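PDB 3JVA: dipeptide Epimerase from Enterococcus faecalis V583, which belongs to the mandelate racemase/muconate lactonizing branch of the enolase superfamily and binds a magnesium ion in its barrel domain. Local coordinates for residues V129-I137 with K150-K161; E296-A305 with L319-V330. One frame throughout, in Å; residues are numbered along the deposited sequence.

Contact 1 (129-137 with 150-161) and contact 2 (296-305 with 319-330) lie in series along the chain, with centres about 15 Å apart, and meet where the first and last parallel strands of the barrel sheet come together. Thr134 N probably donates to Asp320 OD2 at 2.8 Å, and Thr131 OG1 and Leu319 N, 2.9 Å apart, form a second probable hydrogen bond. Beside these, Phe155 CZ packs 3.7 Å from Phe323 CE2. The magnesium ion is held by Asp189, Glu215 and Asp240. The side chain of Lys159 is about 5 Å from the magnesium ion at the nearest atoms. The side chain of Asp320 is about 10 Å from the magnesium ion.

Contact 1 (V129-I137 with K150-K161); sequences VITDITLGI and KVKLGFDTLKIK
Ile133 meets Phe155 with its CB 3.7 Å from ring atom CE1 and, beyond that, with CG2, which stands 3.9 Å from the ring centroid and 17° off the normal, a CH-pi contact over the face. The same methyl also reaches Leu158 CD2, since these two side chains lie side by side on one face of the sheet. With CG1 anti to the backbone N (chi1 -174°), the longer branch carries CD1 across the ring toward Lys150, where it meets CD at 4.0 Å. Lys150 bends at chi2 and runs past Leu135 in the opposite direction, its CG touching CD2 of that leucine. At the ring edge, in plane, sits Thr131 O.

The two strands pair in parallel, Ile133 opposite Leu158 and Thr134 opposite Lys159. Ile133 N donates to Thr157 O (3.3 Å), Lys159 N to Ile133 O (3.0 Å) and Leu135 N to Lys159 O (2.8 Å). Past this ladder, water 2 gives a bond to Leu135 O and takes one from Lys161 N. On the other face of the sheet Lys159 lies alongside Thr134, NZ making only a weak bond to OG1 (3.5 Å); NZ also hydrogen-bonds a glycerol molecule. The carboxylate of Asp132 is in a salt bridge with Arg187 of strand 185-189, one strand beyond 157-161.

Gly154, with positive phi, ends helix 140-152 in a Schellman motif before the chain enters strand 157-161. Strand 128-134, this helix and strand 157-161 thus form the first beta-alpha-beta unit of the modified TIM barrel characteristic of the enolase superfamily.

Contact 2 (E296-A305 with L319-V330); sequences ETTIGITAAA and LDATFGLETAPV
Ile301 turns CG1 beside its backbone N (chi1 -71°) and bends again at chi2 (-64°), which brings CD1 within 3.7 Å of Ala321 CB and 4.0 Å of Leu319 CB. The branch lies over the start of the 321-323 turn, and its CG1 also meets Thr322 CG2. Leu319 sets CD1 anti to CA (chi2 171°), and its two methyls divide between neighbouring residues of the next helical turn: CD2 touches Ala304 CB at 3.6 Å, while CD1 approaches Ala305 N.

At the helix start two threonines touch the rest of the loop. Thr297 presents CB and CG2 to Leu325, whose CD1 comes 3.7 Å from CB as the side chains cross near a right angle. Thr298 slides past Val330 in the opposite direction, CG2 meeting CG2 at 3.6 Å, and its OG1 lies 3.5 Å from Pro329 CD. The cross-segment contacts are mostly apolar, with a few polar atoms resting against carbon. Two hydroxyls are hydrogen-bonded outside the segments: Thr297 OG1 to Glu47 and Thr322 OG1 to Ser335 O. Within the helix, Thr298 O accepts Thr302 N and OG1 from opposite faces of its carbonyl plane.

The loop between strands 314-317 and 331-332 packs along the first two turns of helix 298-310. Strand 43-48 of the N-terminal domain borders the helix through Glu47 and Tyr45, strand 3-21 touches Leu325, and Ile352 of strand 352-353 lies against both Ile299 and Val330.

Contact 1 (V129-I137 with K150-K161)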
loop_
_atom_site.group_PDB
_atom_site.type_symbol
_atom_site.label_atom_id
_atom_site.label_comp_id
_atom_site.label_asym_id
_atom_site.label_seq_id
_atom_site.Cartn_x
_atom_site.Cartn_y
_atom_site.Cartn_z
ATOM N N VAL B 129 -10.827 20.149 37.363
ATOM C CA VAL B 129 -11.014 20.123 35.920
ATOM C C VAL B 129 -12.169 21.027 35.498
ATOM O O VAL B 129 -13.179 21.128 36.187
ATOM C CB VAL B 129 -11.252 18.672 35.423
ATOM C CG1 VAL B 129 -12.505 18.097 36.052
ATOM C CG2 VAL B 129 -11.335 18.645 33.903
ATOM N N ILE B 130 -11.989 21.709 34.372
ATOM C CA ILE B 130 -12.998 22.610 33.833
ATOM C C ILE B 130 -13.915 21.872 32.872
ATOM O O ILE B 130 -13.453 21.212 31.946
ATOM C CB ILE B 130 -12.345 23.776 33.062
ATOM C CG1 ILE B 130 -11.493 24.617 34.016
ATOM C CG2 ILE B 130 -13.424 24.630 32.395
ATOM C CD1 ILE B 130 -10.633 25.653 33.318
ATOM N N THR B 131 -15.218 21.980 33.088
ATOM C CA THR B 131 -16.158 21.327 32.198
ATOM C C THR B 131 -16.980 22.337 31.424
ATOM O O THR B 131 -17.142 23.485 31.849
ATOM C CB THR B 131 -17.147 20.415 32.957
ATOM O OG1 THR B 131 -18.082 19.861 32.023
ATOM C CG2 THR B 131 -17.918 21.207 34.016
ATOM N N ASP B 132 -17.478 21.914 30.268
ATOM C CA ASP B 132 -18.344 22.773 29.481
ATOM C C ASP B 132 -19.727 22.452 30.026
ATOM O O ASP B 132 -19.866 21.733 31.021
ATOM C CB ASP B 132 -18.294 22.408 27.984
ATOM C CG ASP B 132 -18.756 20.973 27.699
ATOM O OD1 ASP B 132 -19.641 20.453 28.419
ATOM O OD2 ASP B 132 -18.246 20.368 26.732
ATOM N N ILE B 133 -20.751 22.991 29.386
ATOM C CA ILE B 133 -22.116 22.688 29.770
ATOM C C ILE B 133 -22.904 22.644 28.471
ATOM O O ILE B 133 -22.713 23.485 27.579
ATOM C CB ILE B 133 -22.723 23.735 30.745
ATOM C CG1 ILE B 133 -24.107 23.252 31.199
ATOM C CG2 ILE B 133 -22.832 25.096 30.078
ATOM C CD1 ILE B 133 -24.678 24.032 32.369
ATOM N N THR B 134 -23.763 21.640 28.355
ATOM C CA THR B 134 -24.572 21.454 27.159
ATOM C C THR B 134 -25.866 22.254 27.221
ATOM O O THR B 134 -26.563 22.246 28.229
ATOM C CB THR B 134 -24.913 19.954 26.963
ATOM O OG1 THR B 134 -23.702 19.207 26.790
ATOM C CG2 THR B 134 -25.803 19.756 25.740
ATOM N N LEU B 135 -26.176 22.960 26.141
ATOM C CA LEU B 135 -27.406 23.733 26.081
ATOM C C LEU B 135 -28.449 22.858 25.402
ATOM O O LEU B 135 -28.209 22.335 24.312
ATOM C CB LEU B 135 -27.204 25.016 25.268
ATOM C CG LEU B 135 -26.164 26.023 25.762
ATOM C CD1 LEU B 135 -26.112 27.195 24.791
ATOM C CD2 LEU B 135 -26.512 26.509 27.164
ATOM N N GLY B 136 -29.599 22.691 26.044
ATOM C CA GLY B 136 -30.643 21.871 25.462
ATOM C C GLY B 136 -31.180 22.483 24.183
ATOM O O GLY B 136 -31.290 23.703 24.074
ATOM N N ILE B 137 -31.511 21.641 23.211
ATOM C CA ILE B 137 -32.032 22.131 21.942
ATOM C C ILE B 137 -33.351 22.863 22.155
ATOM O O ILE B 137 -34.223 22.400 22.888
ATOM C CB ILE B 137 -32.220 20.970 20.935
ATOM C CG1 ILE B 137 -30.845 20.428 20.529
ATOM C CG2 ILE B 137 -32.970 21.446 19.697
ATOM C CD1 ILE B 137 -29.919 21.479 19.922
ATOM N N LYS B 150 -25.498 30.811 31.385
ATOM C CA LYS B 150 -24.387 29.920 31.718
ATOM C C LYS B 150 -23.064 30.668 31.756
ATOM O O LYS B 150 -22.203 30.385 32.589
ATOM C CB LYS B 150 -24.299 28.771 30.707
ATOM C CG LYS B 150 -25.612 28.034 30.482
ATOM C CD LYS B 150 -26.259 27.611 31.793
ATOM C CE LYS B 150 -27.595 26.931 31.536
ATOM N NZ LYS B 150 -28.318 26.619 32.797
ATOM N N VAL B 151 -22.892 31.625 30.850
ATOM C CA VAL B 151 -21.663 32.398 30.828
ATOM C C VAL B 151 -21.544 33.208 32.118
ATOM O O VAL B 151 -20.452 33.354 32.671
ATOM C CB VAL B 151 -21.623 33.340 29.606
ATOM C CG1 VAL B 151 -20.476 34.336 29.747
ATOM C CG2 VAL B 151 -21.452 32.516 28.333
ATOM N N LYS B 152 -22.671 33.727 32.599
ATOM C CA LYS B 152 -22.671 34.505 33.836
ATOM C C LYS B 152 -22.261 33.600 34.992
ATOM O O LYS B 152 -21.724 34.063 35.996
ATOM C CB LYS B 152 -24.058 35.084 34.116
ATOM C CG LYS B 152 -24.594 35.961 33.004
ATOM C CD LYS B 152 -25.812 36.757 33.451
ATOM C CE LYS B 152 -26.337 37.617 32.310
ATOM N NZ LYS B 152 -25.240 38.392 31.663
ATOM N N LEU B 153 -22.523 32.307 34.833
ATOM C CA LEU B 153 -22.177 31.311 35.840
ATOM C C LEU B 153 -20.683 30.985 35.791
ATOM O O LEU B 153 -20.158 30.287 36.664
ATOM C CB LEU B 153 -23.008 30.043 35.614
ATOM C CG LEU B 153 -24.127 29.691 36.602
ATOM C CD1 LEU B 153 -24.824 30.935 37.118
ATOM C CD2 LEU B 153 -25.110 28.757 35.916
ATOM N N GLY B 154 -19.997 31.489 34.766
ATOM C CA GLY B 154 -18.565 31.253 34.653
ATOM C C GLY B 154 -18.133 30.301 33.548
ATOM O O GLY B 154 -16.939 30.156 33.280
ATOM N N PHE B 155 -19.089 29.646 32.904
ATOM C CA PHE B 155 -18.746 28.716 31.831
ATOM C C PHE B 155 -18.095 29.444 30.658
ATOM O O PHE B 155 -18.548 30.512 30.251
ATOM C CB PHE B 155 -20.000 27.975 31.368
ATOM C CG PHE B 155 -20.479 26.946 32.350
ATOM C CD1 PHE B 155 -19.865 25.699 32.419
ATOM C CD2 PHE B 155 -21.495 27.243 33.249
ATOM C CE1 PHE B 155 -20.255 24.761 33.373
ATOM C CE2 PHE B 155 -21.894 26.313 34.210
ATOM C CZ PHE B 155 -21.270 25.069 34.271
ATOM N N ASP B 156 -17.025 28.866 30.126
ATOM C CA ASP B 156 -16.321 29.463 28.997
ATOM C C ASP B 156 -16.459 28.585 27.755
ATOM O O ASP B 156 -15.942 28.917 26.688
ATOM C CB ASP B 156 -14.839 29.658 29.342
ATOM C CG ASP B 156 -14.117 28.345 29.608
ATOM O OD1 ASP B 156 -12.948 28.389 30.054
ATOM O OD2 ASP B 156 -14.709 27.271 29.366
ATOM N N THR B 157 -17.168 27.469 27.901
ATOM C CA THR B 157 -17.373 26.540 26.794
ATOM C C THR B 157 -18.795 25.991 26.806
ATOM O O THR B 157 -19.264 25.450 27.814
ATOM C CB THR B 157 -16.372 25.367 26.868
ATOM O OG1 THR B 157 -15.037 25.886 26.949
ATOM C CG2 THR B 157 -16.488 24.477 25.631
ATOM N N LEU B 158 -19.483 26.144 25.682
ATOM C CA LEU B 158 -20.851 25.672 25.544
ATOM C C LEU B 158 -20.897 24.589 24.477
ATOM O O LEU B 158 -20.185 24.657 23.476
ATOM C CB LEU B 158 -21.774 26.822 25.137
ATOM C CG LEU B 158 -21.720 28.059 26.034
ATOM C CD1 LEU B 158 -22.548 29.177 25.403
ATOM C CD2 LEU B 158 -22.233 27.714 27.424
ATOM N N LYS B 159 -21.741 23.592 24.701
ATOM C CA LYS B 159 -21.886 22.485 23.771
ATOM C C LYS B 159 -23.325 22.387 23.299
ATOM O O LYS B 159 -24.252 22.488 24.104
ATOM C CB LYS B 159 -21.480 21.178 24.454
ATOM C CG LYS B 159 -21.791 19.924 23.651
ATOM C CD LYS B 159 -21.156 18.702 24.300
ATOM C CE LYS B 159 -21.667 17.411 23.682
ATOM N NZ LYS B 159 -23.100 17.209 24.022
ATOM N N ILE B 160 -23.510 22.206 21.994
ATOM C CA ILE B 160 -24.852 22.076 21.438
ATOM C C ILE B 160 -24.896 21.018 20.348
ATOM O O ILE B 160 -23.924 20.809 19.618
ATOM C CB ILE B 160 -25.390 23.403 20.836
ATOM C CG1 ILE B 160 -24.664 23.727 19.535
ATOM C CG2 ILE B 160 -25.231 24.536 21.837
ATOM C CD1 ILE B 160 -25.330 24.827 18.725
ATOM N N LYS B 161 -26.037 20.352 20.247
ATOM C CA LYS B 161 -26.234 19.318 19.244
ATOM C C LYS B 161 -26.627 19.948 17.911
ATOM O O LYS B 161 -27.385 20.918 17.877
ATOM C CB LYS B 161 -27.331 18.357 19.705
ATOM C CG LYS B 161 -27.624 17.227 18.731
ATOM C CD LYS B 161 -28.617 16.219 19.315
ATOM C CE LYS B 161 -29.966 16.860 19.602
ATOM N NZ LYS B 161 -30.952 15.880 20.147
HETATM O O HOH W 1 -16.542 25.967 30.723
HETATM O O HOH W 2 -27.755 20.480 22.505
#

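Contact 2 (E296-A305 with L319-V330)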
loop_
_atom_site.group_PDB
_atom_site.type_symbol
_atom_site.label_atom_id
_atom_site.label_comp_id
_atom_site.label_asym_id
_atom_site.label_seq_id
_atom_site.Cartn_x
_atom_site.Cartn_y
_atom_site.Cartn_z
ATOM N N GLU B 296 -26.501 9.088 33.410
ATOM C CA GLU B 296 -25.605 8.797 34.521
ATOM C C GLU B 296 -25.684 9.984 35.470
ATOM O O GLU B 296 -26.225 11.039 35.119
ATOM C CB GLU B 296 -24.163 8.518 34.078
ATOM C CG GLU B 296 -23.409 9.621 33.390
ATOM C CD GLU B 296 -22.013 9.149 33.020
ATOM O OE1 GLU B 296 -21.208 8.892 33.944
ATOM O OE2 GLU B 296 -21.729 9.011 31.814
ATOM N N THR B 297 -25.151 9.821 36.670
ATOM C CA THR B 297 -25.260 10.874 37.656
ATOM C C THR B 297 -23.980 11.150 38.434
ATOM O O THR B 297 -22.880 11.022 37.904
ATOM C CB THR B 297 -26.425 10.546 38.622
ATOM O OG1 THR B 297 -26.180 9.286 39.267
ATOM C CG2 THR B 297 -27.734 10.426 37.839
ATOM N N THR B 298 -24.138 11.527 39.697
ATOM C CA THR B 298 -23.010 11.881 40.545
ATOM C C THR B 298 -21.805 10.944 40.543
ATOM O O THR B 298 -20.671 11.389 40.362
ATOM C CB THR B 298 -23.481 12.082 41.994
ATOM O OG1 THR B 298 -24.583 13.000 42.004
ATOM C CG2 THR B 298 -22.352 12.637 42.846
ATOM N N ILE B 299 -22.034 9.653 40.749
ATOM C CA ILE B 299 -20.917 8.714 40.784
ATOM C C ILE B 299 -20.155 8.651 39.456
ATOM O O ILE B 299 -18.928 8.768 39.427
ATOM C CB ILE B 299 -21.399 7.310 41.160
ATOM C CG1 ILE B 299 -22.042 7.347 42.552
ATOM C CG2 ILE B 299 -20.222 6.337 41.138
ATOM C CD1 ILE B 299 -22.770 6.070 42.937
ATOM N N GLY B 300 -20.880 8.465 38.361
ATOM C CA GLY B 300 -20.230 8.402 37.064
ATOM C C GLY B 300 -19.460 9.672 36.744
ATOM O O GLY B 300 -18.333 9.623 36.243
ATOM N N ILE B 301 -20.063 10.818 37.039
ATOM C CA ILE B 301 -19.423 12.093 36.765
ATOM C C ILE B 301 -18.168 12.278 37.604
ATOM O O ILE B 301 -17.142 12.741 37.106
ATOM C CB ILE B 301 -20.384 13.275 37.043
ATOM C CG1 ILE B 301 -21.485 13.314 35.977
ATOM C CG2 ILE B 301 -19.604 14.579 37.084
ATOM C CD1 ILE B 301 -20.968 13.586 34.556
ATOM N N THR B 302 -18.250 11.916 38.878
ATOM C CA THR B 302 -17.113 12.076 39.772
ATOM C C THR B 302 -15.934 11.210 39.345
ATOM O O THR B 302 -14.788 11.672 39.329
ATOM C CB THR B 302 -17.529 11.762 41.224
ATOM O OG1 THR B 302 -18.609 12.634 41.588
ATOM C CG2 THR B 302 -16.363 11.991 42.185
ATOM N N ALA B 303 -16.212 9.964 38.977
ATOM C CA ALA B 303 -15.154 9.067 38.539
ATOM C C ALA B 303 -14.466 9.677 37.318
ATOM O O ALA B 303 -13.241 9.755 37.254
ATOM C CB ALA B 303 -15.734 7.692 38.196
ATOM N N ALA B 304 -15.264 10.124 36.355
ATOM C CA ALA B 304 -14.715 10.721 35.142
ATOM C C ALA B 304 -13.891 11.976 35.437
ATOM O O ALA B 304 -12.857 12.200 34.810
ATOM C CB ALA B 304 -15.845 11.043 34.160
ATOM N N ALA B 305 -14.344 12.786 36.392
ATOM C CA ALA B 305 -13.642 14.015 36.745
ATOM C C ALA B 305 -12.272 13.725 37.360
ATOM O O ALA B 305 -11.296 14.407 37.055
ATOM C CB ALA B 305 -14.495 14.851 37.704
ATOM N N LEU B 319 -18.600 17.076 31.325
ATOM C CA LEU B 319 -19.151 16.361 32.480
ATOM C C LEU B 319 -20.152 17.255 33.197
ATOM O O LEU B 319 -19.886 17.751 34.288
ATOM C CB LEU B 319 -18.006 15.984 33.424
ATOM C CG LEU B 319 -16.871 15.180 32.780
ATOM C CD1 LEU B 319 -15.706 15.070 33.751
ATOM C CD2 LEU B 319 -17.380 13.795 32.377
ATOM N N ASP B 320 -21.314 17.425 32.578
ATOM C CA ASP B 320 -22.356 18.304 33.095
ATOM C C ASP B 320 -23.631 17.622 33.579
ATOM O O ASP B 320 -24.610 18.297 33.889
ATOM C CB ASP B 320 -22.722 19.307 31.997
ATOM C CG ASP B 320 -23.267 18.630 30.748
ATOM O OD1 ASP B 320 -23.105 17.393 30.602
ATOM O OD2 ASP B 320 -23.850 19.333 29.899
ATOM N N ALA B 321 -23.629 16.296 33.658
ATOM C CA ALA B 321 -24.833 15.582 34.076
ATOM C C ALA B 321 -25.415 16.001 35.430
ATOM O O ALA B 321 -26.635 16.075 35.575
ATOM C CB ALA B 321 -24.581 14.075 34.060
ATOM N N THR B 322 -24.571 16.282 36.421
ATOM C CA THR B 322 -25.113 16.655 37.727
ATOM C C THR B 322 -25.880 17.968 37.700
ATOM O O THR B 322 -26.769 18.186 38.528
ATOM C CB THR B 322 -24.023 16.753 38.830
ATOM O OG1 THR B 322 -23.146 17.855 38.564
ATOM C CG2 THR B 322 -23.215 15.460 38.899
ATOM N N PHE B 323 -25.555 18.833 36.742
ATOM C CA PHE B 323 -26.222 20.131 36.639
ATOM C C PHE B 323 -27.679 20.026 36.209
ATOM O O PHE B 323 -28.455 20.963 36.406
ATOM C CB PHE B 323 -25.488 21.044 35.647
ATOM C CG PHE B 323 -24.006 21.134 35.871
ATOM C CD1 PHE B 323 -23.460 20.975 37.138
ATOM C CD2 PHE B 323 -23.155 21.408 34.805
ATOM C CE1 PHE B 323 -22.085 21.086 37.342
ATOM C CE2 PHE B 323 -21.780 21.523 34.997
ATOM C CZ PHE B 323 -21.245 21.362 36.264
ATOM N N GLY B 324 -28.051 18.895 35.615
ATOM C CA GLY B 324 -29.422 18.721 35.169
ATOM C C GLY B 324 -30.264 17.788 36.020
ATOM O O GLY B 324 -31.357 17.393 35.607
ATOM N N LEU B 325 -29.768 17.435 37.202
ATOM C CA LEU B 325 -30.489 16.533 38.102
ATOM C C LEU B 325 -31.352 17.310 39.100
ATOM O O LEU B 325 -30.916 18.324 39.641
ATOM C CB LEU B 325 -29.491 15.666 38.878
ATOM C CG LEU B 325 -28.517 14.794 38.076
ATOM C CD1 LEU B 325 -27.634 14.013 39.039
ATOM C CD2 LEU B 325 -29.289 13.844 37.170
ATOM N N GLU B 326 -32.568 16.834 39.347
ATOM C CA GLU B 326 -33.459 17.503 40.298
ATOM C C GLU B 326 -33.005 17.314 41.736
ATOM O O GLU B 326 -33.292 18.141 42.600
ATOM C CB GLU B 326 -34.893 16.999 40.137
ATOM C CG GLU B 326 -35.624 17.613 38.958
ATOM C CD GLU B 326 -35.903 19.096 39.141
ATOM O OE1 GLU B 326 -36.472 19.706 38.211
ATOM O OE2 GLU B 326 -35.564 19.653 40.210
ATOM N N THR B 327 -32.301 16.219 41.998
ATOM C CA THR B 327 -31.800 15.958 43.338
ATOM C C THR B 327 -30.604 15.010 43.242
ATOM O O THR B 327 -30.438 14.322 42.235
ATOM C CB THR B 327 -32.913 15.364 44.244
ATOM O OG1 THR B 327 -32.504 15.441 45.614
ATOM C CG2 THR B 327 -33.201 13.914 43.875
ATOM N N ALA B 328 -29.766 14.996 44.275
ATOM C CA ALA B 328 -28.576 14.150 44.283
ATOM C C ALA B 328 -28.865 12.747 44.802
ATOM O O ALA B 328 -29.460 12.578 45.866
ATOM C CB ALA B 328 -27.492 14.793 45.128
ATOM N N PRO B 329 -28.436 11.717 44.056
ATOM C CA PRO B 329 -28.667 10.329 44.471
ATOM C C PRO B 329 -27.742 9.886 45.604
ATOM O O PRO B 329 -28.010 8.889 46.280
ATOM C CB PRO B 329 -28.436 9.542 43.180
ATOM C CG PRO B 329 -27.349 10.349 42.496
ATOM C CD PRO B 329 -27.805 11.781 42.722
ATOM N N VAL B 330 -26.665 10.636 45.811
ATOM C CA VAL B 330 -25.686 10.327 46.848
ATOM C C VAL B 330 -25.150 11.604 47.488
ATOM O O VAL B 330 -25.507 12.709 47.083
ATOM C CB VAL B 330 -24.481 9.556 46.271
ATOM C CG1 VAL B 330 -24.952 8.278 45.592
ATOM C CG2 VAL B 330 -23.724 10.447 45.292
#